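PDB 3K2G: resiniferatoxin-binding, phosphotriesterase-related protein from Rhodobacter sphaeroides 2.4.1, which is probably a binuclear zinc hydrolase of the phosphotriesterase family, perhaps acting on phosphoric diesters. Local coordinates for residues L6-V11 with R15-D20; P51-L56 with L66-Q71; P211-L216 with A271-Q276; P328-H333 with A338-L343. All coordinates share one frame; numbering follows the deposited sequence.

Interaction 1: residues L6-V11 with R15-D20; sequences LSPCHV and RIMTVD
Cys9 presses its side chain into the backbone of Ile16 and Met17, and this is where the contact is tightest. Its SG lies 3.4 Å from Met17 N and 3.5 Å from Ile16 C, a packing approach over the peptide that joins them. The same sulfur also meets Met17 CB at 3.8 Å. Met17, a selenomethionine, closes round it: with CG anti to the backbone N (chi1 -176°) and bends at the next two torsions, the chain folds back until its CE is 4.1 Å from Cys9 SG. That methyl also comes near the ring of Pro8, though more loosely. Cys9 is the third residue of a type I beta turn, Ser7 to His10, which presents it to the start of strand 15-18. The strand itself pairs with 21-24 in an antiparallel hairpin, and Pro22 of the partner strand touches both Cys9 and Met17. On its other side the hairpin meets the TIM barrel, Ile16 packing on Val130 of strand 128-131. Towards solvent the contact becomes polar and less closely packed. Arg15, exposed, bends at chi3 so that its guanidinium curls back to the turn, where NH2 donates to Pro8 O at 2.9 Å. The donor lies in the carbonyl plane, but the N-H...O angle is only 134° and the oxygen is tilted out of the guanidinium plane. Arg15 NE adds a weak bond to the same Pro8 O at 3.3 Å. Separately, a water accepts from Met17 N at 3.1 Å and sits beside Cys9 O, between the two backbones.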
# COMPACT_ATOMS: atom_id res chain seq x y z
N LEU B 6 19.25 -22.50 -38.19
CA LEU B 6 19.33 -21.14 -37.68
C LEU B 6 19.13 -20.07 -38.73
O LEU B 6 19.67 -20.15 -39.84
CB LEU B 6 20.68 -20.91 -37.00
CG LEU B 6 20.94 -21.63 -35.68
CD1 LEU B 6 22.35 -21.33 -35.20
CD2 LEU B 6 19.93 -21.18 -34.64
N SER B 7 18.35 -19.05 -38.38
CA SER B 7 18.13 -17.93 -39.28
C SER B 7 19.48 -17.26 -39.46
O SER B 7 20.32 -17.29 -38.56
CB SER B 7 17.17 -16.92 -38.66
OG SER B 7 17.38 -15.63 -39.22
N PRO B 8 19.72 -16.67 -40.64
CA PRO B 8 21.01 -16.00 -40.84
C PRO B 8 21.13 -14.85 -39.85
O PRO B 8 22.22 -14.31 -39.64
CB PRO B 8 20.91 -15.51 -42.29
CG PRO B 8 20.06 -16.55 -42.93
CD PRO B 8 18.97 -16.76 -41.90
N CYS B 9 20.01 -14.46 -39.25
CA CYS B 9 19.99 -13.38 -38.26
C CYS B 9 19.52 -13.86 -36.89
O CYS B 9 18.74 -13.18 -36.22
CB CYS B 9 19.09 -12.24 -38.73
SG CYS B 9 19.64 -11.44 -40.25
N HIS B 10 20.00 -15.03 -36.46
CA HIS B 10 19.63 -15.57 -35.16
C HIS B 10 20.19 -14.64 -34.09
O HIS B 10 21.04 -13.80 -34.39
CB HIS B 10 20.16 -17.01 -34.99
CG HIS B 10 21.64 -17.13 -35.13
ND1 HIS B 10 22.51 -17.07 -34.06
CD2 HIS B 10 22.42 -17.32 -36.23
CE1 HIS B 10 23.75 -17.21 -34.49
NE2 HIS B 10 23.72 -17.37 -35.81
N VAL B 11 19.72 -14.77 -32.85
CA VAL B 11 20.16 -13.88 -31.78
C VAL B 11 21.66 -13.84 -31.47
O VAL B 11 22.13 -12.90 -30.83
CB VAL B 11 19.38 -14.17 -30.48
CG1 VAL B 11 17.90 -13.86 -30.72
CG2 VAL B 11 19.57 -15.62 -30.07
N ARG B 15 23.20 -9.81 -36.26
CA ARG B 15 22.44 -9.19 -37.35
C ARG B 15 20.95 -9.32 -37.06
O ARG B 15 20.54 -10.09 -36.18
CB ARG B 15 22.78 -9.88 -38.68
CG ARG B 15 24.25 -9.80 -39.07
CD ARG B 15 24.50 -10.45 -40.44
NE ARG B 15 24.36 -11.90 -40.40
CZ ARG B 15 25.29 -12.74 -39.95
NH1 ARG B 15 26.44 -12.26 -39.49
NH2 ARG B 15 25.07 -14.05 -39.95
N ILE B 16 20.13 -8.57 -37.79
CA ILE B 16 18.68 -8.60 -37.63
C ILE B 16 18.01 -8.65 -38.99
O ILE B 16 18.36 -7.89 -39.89
CB ILE B 16 18.18 -7.37 -36.85
CG1 ILE B 16 18.84 -7.36 -35.46
CG2 ILE B 16 16.65 -7.40 -36.72
CD1 ILE B 16 18.58 -6.11 -34.66
N MSE B 17 17.05 -9.56 -39.14
CA MSE B 17 16.36 -9.71 -40.41
C MSE B 17 15.17 -8.78 -40.60
O MSE B 17 14.15 -8.93 -39.94
CB MSE B 17 15.87 -11.15 -40.57
CG MSE B 17 15.21 -11.43 -41.92
SE MSE B 17 16.41 -11.28 -43.46
CE MSE B 17 17.27 -13.03 -43.26
N THR B 18 15.30 -7.82 -41.52
CA THR B 18 14.20 -6.90 -41.81
C THR B 18 13.59 -7.35 -43.14
O THR B 18 14.14 -8.22 -43.82
CB THR B 18 14.69 -5.45 -41.98
OG1 THR B 18 15.41 -5.33 -43.21
CG2 THR B 18 15.58 -5.04 -40.83
N VAL B 19 12.45 -6.76 -43.50
CA VAL B 19 11.78 -7.11 -44.75
C VAL B 19 12.63 -6.82 -45.97
O VAL B 19 12.35 -7.30 -47.07
CB VAL B 19 10.45 -6.35 -44.90
CG1 VAL B 19 9.49 -6.77 -43.81
CG2 VAL B 19 10.72 -4.85 -44.86
N ASP B 20 13.67 -6.02 -45.78
CA ASP B 20 14.57 -5.68 -46.88
C ASP B 20 15.91 -6.38 -46.73
O ASP B 20 16.88 -6.02 -47.38
CB ASP B 20 14.79 -4.17 -46.95
CG ASP B 20 13.49 -3.40 -47.15
OD1 ASP B 20 12.71 -3.76 -48.07
OD2 ASP B 20 13.26 -2.43 -46.40
O HOH W 1 16.19 -11.12 -36.62

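Interaction 2: residues P51-L56 with L66-Q71; sequences PERQYL and LSELRQ
Leu56 and Glu68 cross at about a right angle, the branched end of the leucine lying across the root of the acid. Both methyls take part: Leu56 CD1 is 3.8 Å from Glu68 CB, and Leu56 CD2 is 3.9 Å from that same carbon. Tyr55 also meets Glu68 crosswise, its OH coming to 3.9 Å from Glu68 CG, with ring and carboxylate planes 42° apart. Leu56 CG lies over one face of the Tyr55 ring towards its rim; of these two neighbours, Leu56 brings methyls to the glutamate and Tyr55 its hydroxyl. Glu68 is bent at chi2 (-58°), which folds the carboxylate back over its own helix. There a water donates both to Glu68 OE1 at 2.6 Å and to Glu68 O at 2.8 Å, tying side chain to backbone. The water accepts only a weak bond from Arg53 NH2, whose guanidinium stays beyond salt-bridge distance of the carboxylate. Arg53 pairs instead with Asp72 and Glu50, while Glu68 OE2 turns to Lys324 and His325 of the second subunit. The contact thus joins two short helices, 54-58 and 66-70, within the long excursion that follows the first barrel strand, 31-32, just beyond which come the zinc ligands His34 and His36. In this protein that excursion, a beta-alpha loop of the TIM barrel, brings helix 66-70 to the subunit interface.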
# COMPACT_ATOMS: atom_id res chain seq x y z
N PRO B 51 -29.91 -1.03 -29.30
CA PRO B 51 -30.21 -0.46 -30.62
C PRO B 51 -29.87 1.02 -30.72
O PRO B 51 -29.60 1.53 -31.80
CB PRO B 51 -31.70 -0.73 -30.78
CG PRO B 51 -31.91 -1.98 -29.98
CD PRO B 51 -31.11 -1.69 -28.74
N GLU B 52 -29.88 1.71 -29.58
CA GLU B 52 -29.57 3.13 -29.54
C GLU B 52 -28.13 3.41 -29.96
O GLU B 52 -27.82 4.48 -30.49
CB GLU B 52 -29.83 3.69 -28.14
CG GLU B 52 -28.56 4.08 -27.39
CD GLU B 52 -28.83 4.46 -25.95
OE1 GLU B 52 -29.98 4.30 -25.49
OE2 GLU B 52 -27.87 4.90 -25.27
N ARG B 53 -27.25 2.44 -29.73
CA ARG B 53 -25.84 2.58 -30.09
C ARG B 53 -25.55 1.96 -31.45
O ARG B 53 -24.39 1.79 -31.82
CB ARG B 53 -24.95 1.92 -29.03
CG ARG B 53 -24.96 2.62 -27.67
CD ARG B 53 -24.00 1.94 -26.72
NE ARG B 53 -22.62 1.98 -27.20
CZ ARG B 53 -21.83 0.92 -27.29
NH1 ARG B 53 -22.26 -0.27 -26.93
NH2 ARG B 53 -20.58 1.07 -27.73
N GLN B 54 -26.60 1.64 -32.19
CA GLN B 54 -26.47 1.04 -33.51
C GLN B 54 -25.69 1.95 -34.46
O GLN B 54 -24.89 1.48 -35.28
CB GLN B 54 -27.86 0.78 -34.11
CG GLN B 54 -27.93 -0.42 -35.04
CD GLN B 54 -27.89 -1.73 -34.29
OE1 GLN B 54 -26.95 -2.01 -33.55
NE2 GLN B 54 -28.93 -2.54 -34.47
N TYR B 55 -25.93 3.25 -34.36
CA TYR B 55 -25.26 4.21 -35.23
C TYR B 55 -23.73 4.15 -35.12
O TYR B 55 -23.03 4.38 -36.10
CB TYR B 55 -25.77 5.62 -34.92
CG TYR B 55 -25.27 6.21 -33.61
CD1 TYR B 55 -24.31 7.22 -33.60
CD2 TYR B 55 -25.76 5.74 -32.39
CE1 TYR B 55 -23.84 7.75 -32.40
CE2 TYR B 55 -25.29 6.27 -31.18
CZ TYR B 55 -24.33 7.28 -31.20
OH TYR B 55 -23.86 7.80 -30.01
N LEU B 56 -23.23 3.84 -33.93
CA LEU B 56 -21.78 3.77 -33.71
C LEU B 56 -21.13 2.58 -34.41
O LEU B 56 -19.94 2.60 -34.73
CB LEU B 56 -21.50 3.69 -32.21
CG LEU B 56 -21.88 4.93 -31.42
CD1 LEU B 56 -21.81 4.64 -29.93
CD2 LEU B 56 -20.95 6.08 -31.80
N LEU B 66 -15.77 10.41 -31.13
CA LEU B 66 -14.58 9.85 -30.50
C LEU B 66 -14.76 9.47 -29.03
O LEU B 66 -14.22 8.46 -28.58
CB LEU B 66 -13.40 10.81 -30.64
CG LEU B 66 -12.95 11.04 -32.09
CD1 LEU B 66 -11.76 11.97 -32.11
CD2 LEU B 66 -12.61 9.72 -32.76
N SER B 67 -15.52 10.28 -28.29
CA SER B 67 -15.76 9.98 -26.89
C SER B 67 -16.42 8.61 -26.74
O SER B 67 -15.94 7.76 -25.99
CB SER B 67 -16.65 11.05 -26.25
OG SER B 67 -16.98 10.69 -24.91
N GLU B 68 -17.52 8.40 -27.47
CA GLU B 68 -18.23 7.13 -27.43
C GLU B 68 -17.32 5.97 -27.85
O GLU B 68 -17.33 4.91 -27.23
CB GLU B 68 -19.47 7.16 -28.34
CG GLU B 68 -20.68 7.92 -27.78
CD GLU B 68 -21.16 7.37 -26.44
OE1 GLU B 68 -21.30 6.14 -26.30
OE2 GLU B 68 -21.40 8.18 -25.53
N LEU B 69 -16.52 6.18 -28.89
CA LEU B 69 -15.61 5.13 -29.37
C LEU B 69 -14.59 4.73 -28.31
O LEU B 69 -14.30 3.54 -28.15
CB LEU B 69 -14.88 5.58 -30.64
CG LEU B 69 -15.75 5.73 -31.88
CD1 LEU B 69 -14.87 6.13 -33.06
CD2 LEU B 69 -16.47 4.43 -32.18
N ARG B 70 -14.06 5.71 -27.59
CA ARG B 70 -13.08 5.43 -26.54
C ARG B 70 -13.64 4.52 -25.44
O ARG B 70 -12.88 3.87 -24.72
CB ARG B 70 -12.55 6.73 -25.92
CG ARG B 70 -11.68 7.57 -26.87
CD ARG B 70 -10.97 8.70 -26.12
NE ARG B 70 -11.87 9.74 -25.63
CZ ARG B 70 -12.23 10.82 -26.32
NH1 ARG B 70 -11.77 11.02 -27.55
NH2 ARG B 70 -13.05 11.72 -25.78
N GLN B 71 -14.97 4.46 -25.30
CA GLN B 71 -15.57 3.62 -24.27
C GLN B 71 -15.89 2.21 -24.78
O GLN B 71 -16.30 1.34 -24.02
CB GLN B 71 -16.87 4.25 -23.73
CG GLN B 71 -16.81 5.74 -23.44
CD GLN B 71 -15.59 6.14 -22.63
OE1 GLN B 71 -15.30 5.53 -21.60
NE2 GLN B 71 -14.89 7.16 -23.08
O HOH W 2 -19.93 3.98 -26.66

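Interaction 3: residues P211-L216 with A271-Q276; sequences PGWFRL and ADQGVQ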
# COMPACT_ATOMS: atom_id res chain seq x y z
N PRO B 211 -2.97 -12.05 -22.49
CA PRO B 211 -4.16 -11.39 -21.96
C PRO B 211 -3.87 -10.57 -20.70
O PRO B 211 -3.80 -11.18 -19.64
CB PRO B 211 -5.05 -12.56 -21.53
CG PRO B 211 -4.10 -13.63 -21.16
CD PRO B 211 -2.89 -13.42 -22.01
N GLY B 212 -3.37 -9.41 -21.01
CA GLY B 212 -2.88 -8.50 -19.97
C GLY B 212 -3.58 -8.36 -18.61
O GLY B 212 -2.93 -8.33 -17.55
N TRP B 213 -4.95 -8.48 -18.73
CA TRP B 213 -5.72 -8.25 -17.50
C TRP B 213 -5.81 -9.55 -16.73
O TRP B 213 -6.53 -9.63 -15.76
CB TRP B 213 -7.12 -7.69 -17.82
CG TRP B 213 -7.11 -6.26 -18.19
CD1 TRP B 213 -7.27 -5.20 -17.35
CD2 TRP B 213 -6.90 -5.72 -19.49
NE1 TRP B 213 -7.18 -4.02 -18.05
CE2 TRP B 213 -6.95 -4.31 -19.37
CE3 TRP B 213 -6.68 -6.29 -20.75
CZ2 TRP B 213 -6.79 -3.46 -20.47
CZ3 TRP B 213 -6.52 -5.45 -21.85
CH2 TRP B 213 -6.57 -4.05 -21.70
N PHE B 214 -5.08 -10.58 -17.17
CA PHE B 214 -5.07 -11.84 -16.43
C PHE B 214 -3.62 -12.07 -15.98
O PHE B 214 -2.80 -11.17 -16.15
CB PHE B 214 -5.57 -13.01 -17.30
CG PHE B 214 -7.05 -13.01 -17.51
CD1 PHE B 214 -7.90 -13.75 -16.69
CD2 PHE B 214 -7.62 -12.21 -18.51
CE1 PHE B 214 -9.28 -13.70 -16.85
CE2 PHE B 214 -9.01 -12.16 -18.68
CZ PHE B 214 -9.84 -12.90 -17.85
N ARG B 215 -3.31 -13.23 -15.41
CA ARG B 215 -1.95 -13.51 -14.94
C ARG B 215 -1.45 -14.88 -15.42
O ARG B 215 -1.10 -15.73 -14.60
CB ARG B 215 -1.91 -13.46 -13.41
CG ARG B 215 -2.44 -12.16 -12.80
CD ARG B 215 -1.43 -11.03 -12.89
NE ARG B 215 -1.94 -9.80 -12.29
CZ ARG B 215 -2.67 -8.89 -12.93
NH1 ARG B 215 -2.98 -9.06 -14.20
NH2 ARG B 215 -3.11 -7.82 -12.28
N LEU B 216 -1.41 -15.08 -16.73
CA LEU B 216 -0.98 -16.35 -17.31
C LEU B 216 0.49 -16.38 -17.76
O LEU B 216 0.95 -17.39 -18.30
CB LEU B 216 -1.87 -16.70 -18.51
CG LEU B 216 -3.37 -16.92 -18.26
CD1 LEU B 216 -4.09 -17.14 -19.59
CD2 LEU B 216 -3.57 -18.11 -17.35
N ALA B 271 -15.41 -2.40 -23.60
CA ALA B 271 -16.75 -2.82 -23.19
C ALA B 271 -16.95 -4.33 -23.22
O ALA B 271 -17.54 -4.90 -22.30
CB ALA B 271 -17.80 -2.15 -24.07
N ASP B 272 -16.45 -4.96 -24.28
CA ASP B 272 -16.56 -6.41 -24.45
C ASP B 272 -16.00 -7.19 -23.27
O ASP B 272 -16.69 -8.04 -22.69
CB ASP B 272 -15.82 -6.83 -25.73
CG ASP B 272 -14.39 -6.29 -25.79
OD1 ASP B 272 -14.22 -5.06 -25.94
OD2 ASP B 272 -13.43 -7.09 -25.68
N GLN B 273 -14.75 -6.91 -22.93
CA GLN B 273 -14.06 -7.58 -21.84
C GLN B 273 -14.38 -6.95 -20.49
O GLN B 273 -14.23 -7.59 -19.45
CB GLN B 273 -12.55 -7.51 -22.05
CG GLN B 273 -12.00 -8.25 -23.26
CD GLN B 273 -10.64 -7.71 -23.68
OE1 GLN B 273 -10.56 -6.71 -24.40
NE2 GLN B 273 -9.57 -8.35 -23.21
N GLY B 274 -14.79 -5.69 -20.52
CA GLY B 274 -15.10 -5.00 -19.28
C GLY B 274 -13.81 -4.62 -18.57
O GLY B 274 -13.76 -4.57 -17.34
N VAL B 275 -12.77 -4.37 -19.35
CA VAL B 275 -11.47 -4.01 -18.79
C VAL B 275 -11.05 -2.61 -19.20
O VAL B 275 -11.40 -2.12 -20.28
CB VAL B 275 -10.37 -5.02 -19.20
CG1 VAL B 275 -10.68 -6.37 -18.59
CG2 VAL B 275 -10.30 -5.13 -20.72
N GLN B 276 -10.28 -1.96 -18.33
CA GLN B 276 -9.82 -0.61 -18.55
C GLN B 276 -8.31 -0.52 -18.70
O GLN B 276 -7.56 -1.06 -17.88
CB GLN B 276 -10.26 0.27 -17.38
CG GLN B 276 -9.76 1.71 -17.42
CD GLN B 276 -10.46 2.54 -18.47
OE1 GLN B 276 -11.69 2.66 -18.46
NE2 GLN B 276 -9.70 3.13 -19.37
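Trp213 and Val275 face each other from two tight backbone features, the type I turn Pro211 to Phe214 and a G1 beta bulge in which Gly274, at positive phi, and Val275 both face Tyr270. Val275 stands over one face of the indole. Its CB is 3.4 Å from the centroid of the Trp213 five-membered ring and only 4° off the ring normal, a CH-pi contact almost straight above that ring. The two methyls divide the surface beneath them: Val275 CG1 lies 3.6 Å from Trp213 CG, and Val275 CG2 lies 3.7 Å from Trp213 CD2, extending the cover towards the six-membered ring. At the edge, Trp213 NE1 donates to Gln276 O at 3.0 Å with an N-H...O angle of 151°. The oxygen lies in the ring plane, whereas the nitrogen sits well above the carbonyl plane and uses no lone-pair direction. Face and edge together fix the rotation of the indole. The side chain of Gln276 leads away to Arg329 of the second subunit. Gln273 comes obliquely to the benzo part of the indole, and its side chain is about 5 Å from the bound dithiol. The side chain of Trp213 is about 9 Å from a zinc ion. The contact links the loop after barrel strand 206-208 to the small hairpin 269-270/275-276, beside the binuclear zinc site at the C-terminal end of a phosphotriesterase-family TIM barrel.

Interaction 4: residues P328-H333 with A338-L343; sequences PRLRRH and AALETL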
# COMPACT_ATOMS: atom_id res chain seq x y z
N PRO B 328 9.46 11.91 -22.01
CA PRO B 328 9.50 13.06 -21.11
C PRO B 328 8.77 12.76 -19.78
O PRO B 328 9.17 13.24 -18.72
CB PRO B 328 8.81 14.16 -21.92
CG PRO B 328 9.19 13.80 -23.33
CD PRO B 328 8.99 12.31 -23.36
N ARG B 329 7.70 11.96 -19.84
CA ARG B 329 6.95 11.59 -18.64
C ARG B 329 7.83 10.71 -17.75
O ARG B 329 7.84 10.88 -16.53
CB ARG B 329 5.67 10.82 -19.03
CG ARG B 329 4.77 10.43 -17.86
CD ARG B 329 3.59 9.58 -18.34
NE ARG B 329 2.68 10.32 -19.21
CZ ARG B 329 1.78 11.20 -18.79
NH1 ARG B 329 1.65 11.47 -17.49
NH2 ARG B 329 1.00 11.83 -19.66
N LEU B 330 8.55 9.78 -18.36
CA LEU B 330 9.45 8.90 -17.62
C LEU B 330 10.54 9.73 -16.95
O LEU B 330 11.04 9.38 -15.89
CB LEU B 330 10.10 7.87 -18.54
CG LEU B 330 9.25 6.70 -19.03
CD1 LEU B 330 10.08 5.81 -19.95
CD2 LEU B 330 8.75 5.91 -17.84
N ARG B 331 10.90 10.84 -17.59
CA ARG B 331 11.92 11.70 -17.03
C ARG B 331 11.33 12.41 -15.81
O ARG B 331 11.98 12.51 -14.77
CB ARG B 331 12.39 12.71 -18.08
CG ARG B 331 13.74 13.32 -17.78
CD ARG B 331 14.15 14.29 -18.88
NE ARG B 331 15.50 14.81 -18.66
CZ ARG B 331 16.62 14.13 -18.88
NH1 ARG B 331 16.58 12.88 -19.32
NH2 ARG B 331 17.79 14.71 -18.65
N ARG B 332 10.09 12.88 -15.93
CA ARG B 332 9.42 13.55 -14.82
C ARG B 332 9.34 12.60 -13.63
O ARG B 332 9.32 13.03 -12.47
CB ARG B 332 8.01 14.01 -15.21
CG ARG B 332 7.95 15.11 -16.28
CD ARG B 332 6.58 15.80 -16.32
NE ARG B 332 5.49 14.89 -16.68
CZ ARG B 332 5.19 14.54 -17.93
NH1 ARG B 332 5.91 15.01 -18.94
NH2 ARG B 332 4.18 13.71 -18.16
N HIS B 333 9.29 11.30 -13.91
CA HIS B 333 9.21 10.29 -12.87
C HIS B 333 10.56 9.92 -12.26
O HIS B 333 10.61 9.23 -11.24
CB HIS B 333 8.54 9.01 -13.39
CG HIS B 333 7.04 9.06 -13.34
ND1 HIS B 333 6.29 9.80 -14.22
CD2 HIS B 333 6.16 8.45 -12.51
CE1 HIS B 333 5.01 9.65 -13.94
NE2 HIS B 333 4.90 8.83 -12.90
N ALA B 338 20.08 8.31 -20.00
CA ALA B 338 20.75 7.02 -20.20
C ALA B 338 19.72 5.91 -20.15
O ALA B 338 19.75 4.98 -20.96
CB ALA B 338 21.80 6.80 -19.11
N ALA B 339 18.80 6.01 -19.20
CA ALA B 339 17.75 5.02 -19.05
C ALA B 339 16.81 5.07 -20.25
O ALA B 339 16.34 4.03 -20.72
CB ALA B 339 16.99 5.28 -17.75
N LEU B 340 16.53 6.27 -20.75
CA LEU B 340 15.64 6.41 -21.89
C LEU B 340 16.29 5.82 -23.13
O LEU B 340 15.62 5.22 -23.97
CB LEU B 340 15.30 7.89 -22.13
CG LEU B 340 14.70 8.63 -20.94
CD1 LEU B 340 14.40 10.08 -21.34
CD2 LEU B 340 13.42 7.93 -20.48
N GLU B 341 17.61 5.99 -23.23
CA GLU B 341 18.38 5.46 -24.34
C GLU B 341 18.34 3.94 -24.27
O GLU B 341 18.21 3.26 -25.29
CB GLU B 341 19.83 5.97 -24.24
CG GLU B 341 20.79 5.44 -25.30
CD GLU B 341 20.43 5.87 -26.70
OE1 GLU B 341 20.08 7.06 -26.89
OE2 GLU B 341 20.52 5.04 -27.62
N THR B 342 18.45 3.41 -23.05
CA THR B 342 18.41 1.97 -22.81
C THR B 342 17.07 1.37 -23.24
O THR B 342 17.01 0.31 -23.86
CB THR B 342 18.66 1.65 -21.31
OG1 THR B 342 20.00 2.01 -20.96
CG2 THR B 342 18.44 0.16 -21.03
N LEU B 343 15.99 2.07 -22.92
CA LEU B 343 14.65 1.62 -23.24
C LEU B 343 14.34 1.59 -24.74
O LEU B 343 13.75 0.63 -25.22
CB LEU B 343 13.61 2.49 -22.52
CG LEU B 343 13.63 2.37 -20.99
CD1 LEU B 343 12.74 3.43 -20.37
CD2 LEU B 343 13.17 0.99 -20.60
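The guanidinium of Arg331 meets Leu340 at its edge, near the plane, where NH1 comes to 4.1 Å from Leu340 CD1. These residues belong to a helical hairpin on the outer layer of the TIM barrel, made by helices 321-332 and 337-352. The other flat groups gather on the far flank of the first helix. Arg332 NH2 lies over one face of the Arg329 guanidinium, offset towards its rim, while one face of the Arg332 guanidinium covers Arg329 CA and its edge has Arg329 CZ in plane. Asp281 of helix 280-292 forms a salt bridge with Arg329 and probably eases this meeting of like charges. The imidazole of His333 turns its edge to Arg329 O, ND1 donating at 3.0 Å with an N-H...O angle of 158°. His333 N reaches that oxygen from the opposite face of the carbonyl plane, so two N-H groups grip it. The axes of the short segments approach to 10.5 Å and run at 138°, well short of antiparallel. Arg331 reaches the neighbouring helix because its chain is extended from CG to NE, and it crosses Leu340 at about a right angle. Deeper in, Leu330 and Leu343 both pack on Leu301 of strand 299-301, and Leu335 from the connecting loop touches both. Leu330 and Leu340 slide past each other in opposite directions, Leu330 CB lying 3.8 Å from Leu340 CD2. Leu330 and Leu343 meet tip to tip, CD1 to CD1, at 3.6 Å.

How the interactions relate
Interactions 1, 2 and 4 are partly buried, whereas interaction 3 is a surface contact beside the zinc site, where an indole serves both face and edge. Interaction 1 sets a sulfur on the backbone of the N-terminal hairpin; interaction 4 packs leucines between two outer helices and over barrel strand 299-301. In interaction 2 carbon contacts sit beside a water, while the charged ends of Arg53 and Glu68 find their partners outside it. Interactions 2 and 3 touch, Gln71 O lying 3.8 Å from Ala271 CB; the centres of interactions 1 and 2 are about 43 Å apart. Across the subunit interface, Gln276 of interaction 3 bonds to Arg329, a residue of interaction 4, in the second subunit.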